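Local structure of type C neurotoxin (Clostridium botulinum, 3PME) at residues A[236-242]-A[402-408]; A[36-40]-A[227-231]; A[75-79]-A[409-414]; A[105-111]-A[122-128]. The protein probably anchors the neurotoxin to nerve-cell membranes as its receptor-binding domain, with gangliosides and phosphatidylethanolamine as likely targets. All blocks are in the same frame, centred on the assembly; numbering follows the deposited sequence.

Contact 1 of 4, residues A[236-242]-A[402-408]; sequences EYYMINY and FWKFISR
Tyr-238 and Ile-406 exchange two backbone hydrogen bonds, each N donating to the other's O, as do Ile-240 and Lys-404. Lys-404 N to Ile-240 O is 2.9 Å. Tyr-242 N to Phe-402 O extends the antiparallel pairing by one bond. A water bridges Glu-236 O and Arg-408 N at the other end. Beyond the paired strands, Phe-402 turns its edge to the face of Tyr-242, centroids 5.9 Å apart. These are the first and last strands of the C-terminal domain, of the beta-trefoil fold, so their pairing brings its two chain ends together.

Aromatic contacts fill the face of Met-239, Phe-405 and Trp-403. Met-239 is extended (chi1 180°), which lays it alongside Phe-405; CG is 3.6 Å from Phe-405 CE1. Its SD makes an oblique Met-aromatic contact, and Met-239 CE reaches Trp-403 CE3 at 3.9 Å. Asn-241 ND2 lies over one Trp-403 face, 3.6 Å from CZ2, with amide and ring nearly perpendicular; this nitrogen bonds to Ser-400 O. In an offset edge-to-face pair, Phe-405 turns its edge to the face of Tyr-237, just outside the strand.

On the other face, Ile-240 CD1 meets Ile-406 CD1 at 3.9 Å.

Contact 2 of 4, residues A[36-40]-A[227-231]; sequences NTIYT and WGNPL
The backbones at Ile-38 and Asn-229 stay 6.7 Å apart between CA atoms, so side chains bridge two loops with no strand pairing. The contact lies between the two domains. The 36-40 loop belongs to the N-terminal domain, which has a concanavalin-like fold. The 227-231 loop belongs to the C-terminal domain, which has a trefoil fold.

Tyr-39 makes the polar link. Its CG is anti to the carbonyl carbon (chi1 -78°), and the ring reaches across to segment 227-231. There the hydroxyl donates to the backbone oxygen of Gly-228, with Tyr-39 OH 2.6 Å from Gly-228 O. The donor sits in the carbonyl plane, and the oxygen in turn lies in the plane of the ring, at its edge.

Pro-230 covers one face of the same ring. Its CG stands 4.2 Å from the Tyr-39 centroid, a CH-pi contact, while Pro-230 CD comes to 3.5 Å from Tyr-39 CZ. Outside the two loops, Trp-140 meets Tyr-39 edge-to-face and Arg-196 makes a cation-pi contact with it. Asp-42 accepts from the backbone N of Thr-37, Ile-38 and Tyr-39, which holds the first loop.

Ile-38 adds the apolar part. Its CG2 branch packs 3.7 Å from Pro-230 CD. The Asn-229 amide bonds through OD1 to Trp-140 and through ND2 to Asp-409. Ile-38 CG2 rests against Asn-229 OD1 at 3.5 Å.

Contact 3 of 4, residues A[75-79]-A[409-414]; sequences IKISK and DPGWVE
Lys-79 lies over one face of Trp-412. Its CD stands above the middle of the six-membered ring, 3.6 Å from that centroid, and its NZ is 3.7 Å from the centroid of the five-membered ring. The first is a CH-pi contact and the second a cation-pi contact. The bend at chi3 (59°) turns the end of the chain along the indole. There Lys-79 NZ donates to Val-413 O at 2.9 Å, from above the carbonyl plane.

Lys-76 makes the second charged contact. It comes from the opposite direction to Asp-409 and forms a salt bridge, NZ to OD2 at 2.8 Å. OD2 is met on its syn side by this amine. Gly-411 N bonds to the same oxygen on the anti side, also at 2.8 Å, and from the other face of the carboxylate. The backbone adds a nearly straight bond, Lys-79 N to Gly-411 O at 2.8 Å.

Further out, Glu-414 OE2 accepts from Trp-412 NE1 at 2.9 Å, in the plane of the indole, which helps to hold the ring's rotation. Glu-414 is itself bonded to the backbone N of Leu-267 and Tyr-268. Asn-138 bonds to both Lys-76 NZ and Asp-409 OD2. Ser-78 is the N-cap of helix 79-82, its OG accepting from Leu-81 N and also bonding to Asn-190 O.

Segment 409-414 thus docks, after the last trefoil strand, on the end of strand 68-77 of the N-terminal domain. An Asx turn at Asp-409, within a type I beta turn from Asp-409 to Trp-412, shapes the segment for this docking at the interface of the two domains.

Contact 4 of 4, residues A[105-111]-A[122-128]; sequences RNGNIEW and SLIFDYS
Gly-107 O is gripped by two backbone donors. Ser-128 N approaches in the carbonyl plane at 3.2 Å, and Tyr-127 N adds a weak bond at 3.3 Å. The same oxygen sits above one face of the Tyr-127 ring, offset toward its rim. Tyr-127 CG takes the crowded position between backbone N and carbonyl carbon (chi1 70°), which folds the ring back over Gly-107. Its OH is held by Thr-82, beyond the two segments.

Along the strands, Ile-109 pairs with Phe-125 and Trp-111 with Leu-123 through two backbone bonds each. The side chains of these four residues share one face. Ile-109 CG1 packs on Phe-125 CB at 3.9 Å, and its CG2 branch touches Tyr-127 CD2 at 3.8 Å. Trp-111 CD1 meets Leu-123 CD1 at 4.0 Å.

Glu-110 and Ile-124 run together on the other face, CG to CG1 at 3.6 Å. The Glu-110 carboxylate is held mainly by Arg-105, NH2 to OE1 at 2.9 Å. Glu-110 OE1 lies near the guanidinium plane, whereas Arg-105 NH2 comes from well above the carboxylate plane. Ser-122 OG gives a weak bond to Glu-110 OE2 at 3.1 Å.

Arg-105 to Asn-108 forms a type I' beta turn leading into strand 108-114, with Asn-106 and Gly-107 at its corner. Strands 108-114 and 120-126 make an antiparallel beta hairpin. Its apolar face packs on strands 68-77, 141-148 and 152-157 of the facing sheet, the two-layer build of a concanavalin-like beta sandwich.

Contacts 2 and 3 join the two domains, while contact 1 belongs to the trefoil domain and contact 4 to the sandwich. The segments of contacts 2 and 3 alternate along the chain (36-40, 75-79, 227-231, 409-414). Their centres are about 13 Å apart, and Trp-227 packs on Trp-412 between them. Contact 1 runs straight into contact 3, because 402-408 continues as 409-414. It also touches contact 2, where Ser-407 meets Trp-227. Contact 4 falls between the two segments of contact 3, before contact 1, and meets contact 3 through Ile-77. Contacts 1 and 4 are about 27 Å apart between centres and do not touch. Through contact 3, the chain that follows the last trefoil strand rests on the sandwich.

Contact 1 of 4, residues A[236-242]-A[402-408]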
# COMPACT_ATOMS: atom_id res chain seq x y z
N GLU A 236 -3.07 -4.85 15.43
CA GLU A 236 -2.14 -3.93 16.06
C GLU A 236 -1.42 -3.11 15.00
O GLU A 236 -0.93 -3.65 14.00
CB GLU A 236 -1.14 -4.68 16.95
CG GLU A 236 -1.82 -5.22 18.19
CD GLU A 236 -0.86 -5.85 19.19
OE1 GLU A 236 0.36 -5.81 18.96
OE2 GLU A 236 -1.36 -6.37 20.22
N TYR A 237 -1.35 -1.81 15.23
CA TYR A 237 -0.61 -0.92 14.34
C TYR A 237 0.30 -0.01 15.12
O TYR A 237 -0.10 0.51 16.17
CB TYR A 237 -1.55 -0.02 13.54
CG TYR A 237 -2.42 -0.78 12.58
CD1 TYR A 237 -1.88 -1.33 11.42
CD2 TYR A 237 -3.77 -0.93 12.82
CE1 TYR A 237 -2.69 -2.05 10.53
CE2 TYR A 237 -4.57 -1.64 11.95
CZ TYR A 237 -4.03 -2.19 10.80
OH TYR A 237 -4.85 -2.88 9.95
N TYR A 238 1.51 0.21 14.61
CA TYR A 238 2.31 1.32 15.10
C TYR A 238 1.82 2.54 14.37
O TYR A 238 2.06 2.71 13.16
CB TYR A 238 3.80 1.06 14.87
CG TYR A 238 4.27 -0.21 15.54
CD1 TYR A 238 4.61 -0.23 16.90
CD2 TYR A 238 4.34 -1.41 14.83
CE1 TYR A 238 5.03 -1.40 17.52
CE2 TYR A 238 4.76 -2.58 15.44
CZ TYR A 238 5.10 -2.57 16.78
OH TYR A 238 5.51 -3.74 17.38
N MET A 239 1.08 3.37 15.09
CA MET A 239 0.51 4.58 14.52
C MET A 239 1.57 5.66 14.44
O MET A 239 2.20 5.98 15.44
CB MET A 239 -0.67 5.04 15.37
CG MET A 239 -1.34 6.30 14.88
SD MET A 239 -2.77 6.65 15.93
CE MET A 239 -3.44 8.11 15.12
N ILE A 240 1.78 6.20 13.25
CA ILE A 240 2.76 7.27 13.08
C ILE A 240 2.17 8.47 12.36
O ILE A 240 1.25 8.35 11.54
CB ILE A 240 4.02 6.79 12.30
CG1 ILE A 240 3.62 6.20 10.94
CG2 ILE A 240 4.81 5.79 13.13
CD1 ILE A 240 4.77 6.17 9.93
N ASN A 241 2.71 9.63 12.68
CA ASN A 241 2.50 10.80 11.86
C ASN A 241 3.45 10.75 10.66
O ASN A 241 4.60 10.35 10.79
CB ASN A 241 2.76 12.06 12.67
CG ASN A 241 2.38 13.30 11.92
OD1 ASN A 241 3.22 13.92 11.25
ND2 ASN A 241 1.11 13.66 11.98
N TYR A 242 2.95 11.17 9.50
CA TYR A 242 3.75 11.20 8.29
C TYR A 242 5.14 11.80 8.53
O TYR A 242 6.14 11.34 7.98
CB TYR A 242 3.01 12.03 7.24
CG TYR A 242 3.59 12.01 5.85
CD1 TYR A 242 4.63 12.85 5.50
CD2 TYR A 242 3.05 11.18 4.89
CE1 TYR A 242 5.14 12.85 4.22
CE2 TYR A 242 3.56 11.17 3.60
CZ TYR A 242 4.61 11.99 3.28
OH TYR A 242 5.11 11.98 2.00
N PHE A 402 -1.28 14.05 8.20
CA PHE A 402 -1.34 12.73 7.59
C PHE A 402 -0.87 11.66 8.57
O PHE A 402 0.20 11.79 9.14
CB PHE A 402 -0.49 12.65 6.32
CG PHE A 402 -0.92 13.59 5.21
CD1 PHE A 402 -2.08 14.34 5.30
CD2 PHE A 402 -0.14 13.69 4.06
CE1 PHE A 402 -2.46 15.19 4.26
CE2 PHE A 402 -0.51 14.54 3.02
CZ PHE A 402 -1.67 15.28 3.12
N TRP A 403 -1.68 10.61 8.73
CA TRP A 403 -1.34 9.49 9.62
C TRP A 403 -1.21 8.18 8.88
O TRP A 403 -1.94 7.93 7.92
CB TRP A 403 -2.40 9.36 10.73
CG TRP A 403 -2.53 10.62 11.51
CD1 TRP A 403 -3.33 11.68 11.22
CD2 TRP A 403 -1.77 10.98 12.66
NE1 TRP A 403 -3.14 12.68 12.14
CE2 TRP A 403 -2.19 12.28 13.05
CE3 TRP A 403 -0.79 10.34 13.42
CZ2 TRP A 403 -1.65 12.94 14.15
CZ3 TRP A 403 -0.26 11.01 14.53
CH2 TRP A 403 -0.70 12.29 14.87
N LYS A 404 -0.28 7.34 9.33
CA LYS A 404 -0.10 6.02 8.76
C LYS A 404 -0.10 4.99 9.87
O LYS A 404 0.12 5.32 11.04
CB LYS A 404 1.19 5.92 7.94
CG LYS A 404 1.22 6.81 6.71
CD LYS A 404 2.52 6.57 5.95
CE LYS A 404 2.50 7.21 4.58
NZ LYS A 404 3.68 6.80 3.78
N PHE A 405 -0.38 3.75 9.50
CA PHE A 405 -0.55 2.67 10.46
C PHE A 405 0.29 1.48 10.02
O PHE A 405 0.00 0.83 9.01
CB PHE A 405 -2.03 2.30 10.55
CG PHE A 405 -2.89 3.41 11.08
CD1 PHE A 405 -3.08 3.55 12.44
CD2 PHE A 405 -3.48 4.33 10.22
CE1 PHE A 405 -3.86 4.60 12.95
CE2 PHE A 405 -4.25 5.37 10.72
CZ PHE A 405 -4.45 5.50 12.08
N ILE A 406 1.35 1.21 10.78
CA ILE A 406 2.27 0.17 10.36
C ILE A 406 1.93 -1.16 11.00
O ILE A 406 2.07 -1.32 12.21
CB ILE A 406 3.73 0.52 10.70
CG1 ILE A 406 4.10 1.88 10.11
CG2 ILE A 406 4.66 -0.56 10.16
CD1 ILE A 406 5.49 2.34 10.54
N SER A 407 1.47 -2.10 10.20
CA SER A 407 1.21 -3.46 10.67
C SER A 407 2.49 -4.29 10.58
O SER A 407 3.38 -4.02 9.76
CB SER A 407 0.13 -4.10 9.81
OG SER A 407 0.52 -4.02 8.43
N ARG A 408 2.59 -5.32 11.42
CA ARG A 408 3.64 -6.31 11.25
C ARG A 408 3.25 -7.19 10.08
O ARG A 408 2.32 -7.99 10.15
CB ARG A 408 3.83 -7.12 12.53
CG ARG A 408 4.31 -6.23 13.68
CD ARG A 408 4.77 -7.05 14.87
NE ARG A 408 6.06 -7.69 14.62
CZ ARG A 408 7.19 -7.34 15.22
NH1 ARG A 408 7.20 -6.36 16.11
NH2 ARG A 408 8.32 -7.97 14.92
O HOH W 1 0.26 -5.87 13.03

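Contact 2 of 4, residues A[36-40]-A[227-231]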
# COMPACT_ATOMS: atom_id res chain seq x y z
N ASN A 36 -5.83 -14.90 -2.69
CA ASN A 36 -6.83 -14.15 -1.96
C ASN A 36 -6.47 -14.09 -0.48
O ASN A 36 -7.25 -14.49 0.39
CB ASN A 36 -8.20 -14.80 -2.15
CG ASN A 36 -9.32 -13.97 -1.56
OD1 ASN A 36 -9.11 -12.85 -1.09
ND2 ASN A 36 -10.53 -14.52 -1.57
N THR A 37 -5.28 -13.59 -0.19
CA THR A 37 -4.85 -13.49 1.21
C THR A 37 -4.99 -12.08 1.78
O THR A 37 -5.31 -11.91 2.96
CB THR A 37 -3.42 -14.02 1.41
OG1 THR A 37 -2.49 -13.22 0.67
CG2 THR A 37 -3.32 -15.47 0.94
N ILE A 38 -4.76 -11.07 0.94
CA ILE A 38 -4.90 -9.67 1.36
C ILE A 38 -6.00 -8.98 0.56
O ILE A 38 -6.89 -8.34 1.13
CB ILE A 38 -3.58 -8.89 1.13
CG1 ILE A 38 -2.41 -9.57 1.86
CG2 ILE A 38 -3.73 -7.43 1.56
CD1 ILE A 38 -1.06 -8.98 1.53
N TYR A 39 -5.93 -9.13 -0.76
CA TYR A 39 -6.93 -8.61 -1.68
C TYR A 39 -7.54 -9.77 -2.46
O TYR A 39 -6.86 -10.76 -2.74
CB TYR A 39 -6.30 -7.63 -2.68
CG TYR A 39 -6.05 -6.25 -2.11
CD1 TYR A 39 -7.07 -5.31 -2.09
CD2 TYR A 39 -4.82 -5.91 -1.58
CE1 TYR A 39 -6.86 -4.05 -1.56
CE2 TYR A 39 -4.59 -4.65 -1.06
CZ TYR A 39 -5.61 -3.72 -1.05
OH TYR A 39 -5.42 -2.46 -0.52
N THR A 40 -8.81 -9.62 -2.84
CA THR A 40 -9.55 -10.68 -3.51
C THR A 40 -8.81 -11.34 -4.66
O THR A 40 -8.76 -12.56 -4.75
CB THR A 40 -10.90 -10.18 -4.01
OG1 THR A 40 -11.70 -9.76 -2.89
CG2 THR A 40 -11.64 -11.27 -4.76
N TRP A 227 1.58 -0.33 4.21
CA TRP A 227 2.00 -1.12 3.06
C TRP A 227 1.01 -1.07 1.90
O TRP A 227 1.25 -1.64 0.84
CB TRP A 227 2.13 -2.59 3.47
CG TRP A 227 2.86 -2.76 4.77
CD1 TRP A 227 2.32 -3.12 5.97
CD2 TRP A 227 4.25 -2.53 5.00
NE1 TRP A 227 3.30 -3.14 6.93
CE2 TRP A 227 4.49 -2.78 6.36
CE3 TRP A 227 5.31 -2.12 4.18
CZ2 TRP A 227 5.76 -2.65 6.92
CZ3 TRP A 227 6.57 -1.99 4.74
CH2 TRP A 227 6.79 -2.26 6.10
N GLY A 228 -0.13 -0.41 2.11
CA GLY A 228 -1.21 -0.44 1.13
C GLY A 228 -2.23 -1.57 1.26
O GLY A 228 -3.08 -1.74 0.39
N ASN A 229 -2.14 -2.34 2.34
CA ASN A 229 -3.14 -3.36 2.64
C ASN A 229 -4.38 -2.68 3.24
O ASN A 229 -4.27 -1.59 3.81
CB ASN A 229 -2.63 -4.34 3.71
CG ASN A 229 -1.29 -4.95 3.38
OD1 ASN A 229 -1.04 -5.38 2.25
ND2 ASN A 229 -0.41 -5.02 4.38
N PRO A 230 -5.54 -3.34 3.18
CA PRO A 230 -6.70 -2.79 3.90
C PRO A 230 -6.42 -2.68 5.40
O PRO A 230 -5.88 -3.62 6.01
CB PRO A 230 -7.80 -3.82 3.65
CG PRO A 230 -7.41 -4.40 2.29
CD PRO A 230 -5.91 -4.51 2.37
N LEU A 231 -6.79 -1.53 5.97
CA LEU A 231 -6.72 -1.31 7.41
C LEU A 231 -7.88 -2.09 8.04
O LEU A 231 -8.97 -2.15 7.46
CB LEU A 231 -6.84 0.19 7.71
CG LEU A 231 -6.34 0.62 9.08
CD1 LEU A 231 -4.80 0.63 9.11
CD2 LEU A 231 -6.88 2.00 9.42

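Contact 3 of 4, residues A[75-79]-A[409-414]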
# COMPACT_ATOMS: atom_id res chain seq x y z
N ILE A 75 1.78 -4.85 -7.54
CA ILE A 75 2.80 -5.73 -7.01
C ILE A 75 3.29 -5.21 -5.65
O ILE A 75 3.25 -4.00 -5.38
CB ILE A 75 3.96 -5.89 -8.03
CG1 ILE A 75 4.90 -7.05 -7.64
CG2 ILE A 75 4.70 -4.56 -8.24
CD1 ILE A 75 5.80 -7.50 -8.80
N LYS A 76 3.73 -6.14 -4.81
CA LYS A 76 4.21 -5.84 -3.46
C LYS A 76 5.38 -6.79 -3.24
O LYS A 76 5.20 -8.01 -3.27
CB LYS A 76 3.09 -6.10 -2.45
CG LYS A 76 3.51 -5.95 -1.00
CD LYS A 76 2.28 -6.07 -0.10
CE LYS A 76 2.65 -5.99 1.39
NZ LYS A 76 3.32 -7.24 1.84
N ILE A 77 6.58 -6.25 -3.04
CA ILE A 77 7.80 -7.04 -3.02
C ILE A 77 8.47 -6.94 -1.64
O ILE A 77 8.76 -5.86 -1.16
CB ILE A 77 8.78 -6.59 -4.13
CG1 ILE A 77 8.07 -6.60 -5.49
CG2 ILE A 77 9.99 -7.51 -4.19
CD1 ILE A 77 8.74 -5.71 -6.52
N SER A 78 8.68 -8.08 -0.99
CA SER A 78 9.21 -8.08 0.37
C SER A 78 10.54 -7.34 0.49
O SER A 78 11.28 -7.19 -0.48
CB SER A 78 9.34 -9.51 0.91
OG SER A 78 10.48 -10.16 0.38
N LYS A 79 10.83 -6.88 1.70
CA LYS A 79 12.10 -6.21 1.96
C LYS A 79 13.30 -7.09 1.60
O LYS A 79 14.24 -6.62 0.96
CB LYS A 79 12.18 -5.76 3.42
CG LYS A 79 13.54 -5.22 3.82
CD LYS A 79 13.58 -4.71 5.27
CE LYS A 79 13.22 -5.80 6.26
NZ LYS A 79 13.41 -5.37 7.68
N ASP A 409 3.93 -6.97 8.96
CA ASP A 409 3.57 -7.60 7.70
C ASP A 409 4.65 -8.62 7.34
O ASP A 409 5.83 -8.37 7.58
CB ASP A 409 3.47 -6.49 6.63
CG ASP A 409 3.05 -7.02 5.26
OD1 ASP A 409 1.84 -6.98 4.92
OD2 ASP A 409 3.94 -7.47 4.54
N PRO A 410 4.27 -9.77 6.77
CA PRO A 410 5.26 -10.82 6.51
C PRO A 410 6.32 -10.41 5.48
O PRO A 410 7.38 -11.04 5.40
CB PRO A 410 4.42 -11.99 5.96
CG PRO A 410 3.15 -11.37 5.49
CD PRO A 410 2.91 -10.18 6.39
N GLY A 411 6.05 -9.35 4.72
CA GLY A 411 7.00 -8.83 3.75
C GLY A 411 8.03 -7.87 4.33
O GLY A 411 8.87 -7.32 3.62
N TRP A 412 8.00 -7.67 5.64
CA TRP A 412 8.94 -6.78 6.29
C TRP A 412 9.20 -7.30 7.70
O TRP A 412 8.40 -7.10 8.62
CB TRP A 412 8.43 -5.33 6.30
CG TRP A 412 9.44 -4.36 6.85
CD1 TRP A 412 9.84 -4.24 8.15
CD2 TRP A 412 10.15 -3.35 6.12
NE1 TRP A 412 10.77 -3.23 8.27
CE2 TRP A 412 10.98 -2.67 7.04
CE3 TRP A 412 10.18 -2.97 4.77
CZ2 TRP A 412 11.82 -1.62 6.66
CZ3 TRP A 412 11.02 -1.92 4.39
CH2 TRP A 412 11.83 -1.27 5.33
N VAL A 413 10.30 -8.02 7.85
CA VAL A 413 10.57 -8.71 9.10
C VAL A 413 11.60 -7.98 9.93
O VAL A 413 12.64 -7.59 9.42
CB VAL A 413 11.04 -10.15 8.84
CG1 VAL A 413 11.54 -10.80 10.12
CG2 VAL A 413 9.92 -10.97 8.22
N GLU A 414 11.28 -7.77 11.21
CA GLU A 414 12.21 -7.23 12.19
C GLU A 414 12.09 -8.03 13.49
O GLU A 414 11.06 -8.66 13.76
CB GLU A 414 11.90 -5.76 12.50
CG GLU A 414 11.98 -4.81 11.33
CD GLU A 414 11.65 -3.37 11.72
OE1 GLU A 414 11.26 -3.14 12.89
OE2 GLU A 414 11.78 -2.49 10.84
O HOH W 2 14.09 -2.45 9.43

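Contact 4 of 4, residues A[105-111]-A[122-128]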
# COMPACT_ATOMS: atom_id res chain seq x y z
N ARG A 105 15.25 -6.92 -10.07
CA ARG A 105 16.70 -6.96 -9.98
C ARG A 105 17.22 -5.80 -9.17
O ARG A 105 16.99 -4.64 -9.51
CB ARG A 105 17.34 -6.96 -11.37
CG ARG A 105 18.85 -6.88 -11.32
CD ARG A 105 19.47 -6.97 -12.72
NE ARG A 105 18.80 -6.10 -13.68
CZ ARG A 105 18.97 -4.78 -13.74
NH1 ARG A 105 19.77 -4.17 -12.87
NH2 ARG A 105 18.33 -4.07 -14.65
N ASN A 106 17.90 -6.12 -8.08
CA ASN A 106 18.52 -5.10 -7.24
C ASN A 106 17.56 -3.95 -6.91
O ASN A 106 17.91 -2.78 -7.08
CB ASN A 106 19.79 -4.57 -7.92
CG ASN A 106 20.67 -3.77 -6.98
OD1 ASN A 106 20.61 -3.95 -5.77
ND2 ASN A 106 21.49 -2.88 -7.54
N GLY A 107 16.36 -4.27 -6.47
CA GLY A 107 15.43 -3.24 -6.04
C GLY A 107 14.79 -2.46 -7.17
O GLY A 107 14.23 -1.39 -6.96
N ASN A 108 14.87 -3.01 -8.37
CA ASN A 108 14.21 -2.46 -9.55
C ASN A 108 13.22 -3.47 -10.09
O ASN A 108 13.43 -4.67 -9.97
CB ASN A 108 15.22 -2.14 -10.65
CG ASN A 108 16.17 -1.01 -10.29
OD1 ASN A 108 15.93 0.15 -10.63
ND2 ASN A 108 17.26 -1.35 -9.61
N ILE A 109 12.13 -2.99 -10.70
CA ILE A 109 11.35 -3.86 -11.58
C ILE A 109 11.73 -3.55 -13.02
O ILE A 109 12.00 -2.40 -13.38
CB ILE A 109 9.81 -3.72 -11.40
CG1 ILE A 109 9.36 -2.28 -11.59
CG2 ILE A 109 9.37 -4.26 -10.06
CD1 ILE A 109 7.88 -2.18 -11.90
N GLU A 110 11.77 -4.60 -13.84
CA GLU A 110 12.22 -4.46 -15.22
C GLU A 110 11.31 -5.24 -16.16
O GLU A 110 11.06 -6.43 -15.96
CB GLU A 110 13.67 -4.93 -15.38
CG GLU A 110 14.24 -4.66 -16.77
CD GLU A 110 15.73 -4.99 -16.89
OE1 GLU A 110 16.26 -5.67 -15.99
OE2 GLU A 110 16.36 -4.57 -17.89
N TRP A 111 10.81 -4.55 -17.18
CA TRP A 111 9.97 -5.16 -18.20
C TRP A 111 10.79 -5.28 -19.46
O TRP A 111 11.38 -4.31 -19.92
CB TRP A 111 8.73 -4.30 -18.46
CG TRP A 111 7.96 -4.68 -19.70
CD1 TRP A 111 8.17 -4.22 -20.97
CD2 TRP A 111 6.85 -5.57 -19.78
NE1 TRP A 111 7.26 -4.77 -21.84
CE2 TRP A 111 6.44 -5.61 -21.13
CE3 TRP A 111 6.16 -6.34 -18.85
CZ2 TRP A 111 5.37 -6.39 -21.57
CZ3 TRP A 111 5.09 -7.11 -19.28
CH2 TRP A 111 4.70 -7.13 -20.63
N SER A 122 14.27 -2.69 -22.59
CA SER A 122 13.71 -2.81 -21.25
C SER A 122 13.21 -1.49 -20.69
O SER A 122 13.69 -0.41 -21.07
CB SER A 122 14.75 -3.42 -20.30
OG SER A 122 15.86 -2.57 -20.16
N LEU A 123 12.23 -1.58 -19.80
CA LEU A 123 11.79 -0.47 -18.98
C LEU A 123 12.21 -0.84 -17.57
O LEU A 123 11.94 -1.95 -17.13
CB LEU A 123 10.28 -0.32 -19.03
CG LEU A 123 9.70 0.07 -20.40
CD1 LEU A 123 8.20 -0.25 -20.42
CD2 LEU A 123 9.96 1.56 -20.62
N ILE A 124 12.85 0.09 -16.88
CA ILE A 124 13.37 -0.19 -15.55
C ILE A 124 12.89 0.89 -14.59
O ILE A 124 12.95 2.08 -14.89
CB ILE A 124 14.91 -0.24 -15.56
CG1 ILE A 124 15.40 -1.27 -16.58
CG2 ILE A 124 15.44 -0.61 -14.18
CD1 ILE A 124 16.90 -1.17 -16.88
N PHE A 125 12.40 0.46 -13.43
CA PHE A 125 11.95 1.41 -12.42
C PHE A 125 12.53 1.03 -11.06
O PHE A 125 12.33 -0.09 -10.57
CB PHE A 125 10.43 1.44 -12.35
CG PHE A 125 9.88 2.36 -11.30
CD1 PHE A 125 10.01 3.74 -11.42
CD2 PHE A 125 9.25 1.85 -10.17
CE1 PHE A 125 9.50 4.58 -10.45
CE2 PHE A 125 8.75 2.70 -9.18
CZ PHE A 125 8.88 4.06 -9.32
N ASP A 126 13.24 1.97 -10.45
CA ASP A 126 13.80 1.78 -9.12
C ASP A 126 12.72 2.04 -8.07
O ASP A 126 12.48 3.18 -7.67
CB ASP A 126 14.97 2.75 -8.93
CG ASP A 126 15.64 2.62 -7.57
OD1 ASP A 126 15.15 1.86 -6.72
OD2 ASP A 126 16.67 3.30 -7.36
N TYR A 127 12.07 0.97 -7.62
CA TYR A 127 10.99 1.14 -6.66
C TYR A 127 11.54 1.18 -5.24
O TYR A 127 10.85 1.65 -4.35
CB TYR A 127 9.93 0.03 -6.81
CG TYR A 127 10.43 -1.31 -6.38
CD1 TYR A 127 10.35 -1.70 -5.05
CD2 TYR A 127 11.00 -2.19 -7.28
CE1 TYR A 127 10.83 -2.94 -4.63
CE2 TYR A 127 11.49 -3.42 -6.87
CZ TYR A 127 11.40 -3.79 -5.54
OH TYR A 127 11.89 -5.00 -5.16
N SER A 128 12.78 0.73 -5.05
CA SER A 128 13.36 0.62 -3.70
C SER A 128 13.88 1.94 -3.15
O SER A 128 13.66 2.26 -1.98
CB SER A 128 14.50 -0.39 -3.71
OG SER A 128 15.11 -0.49 -2.42
O HOH W 3 17.41 0.06 -6.84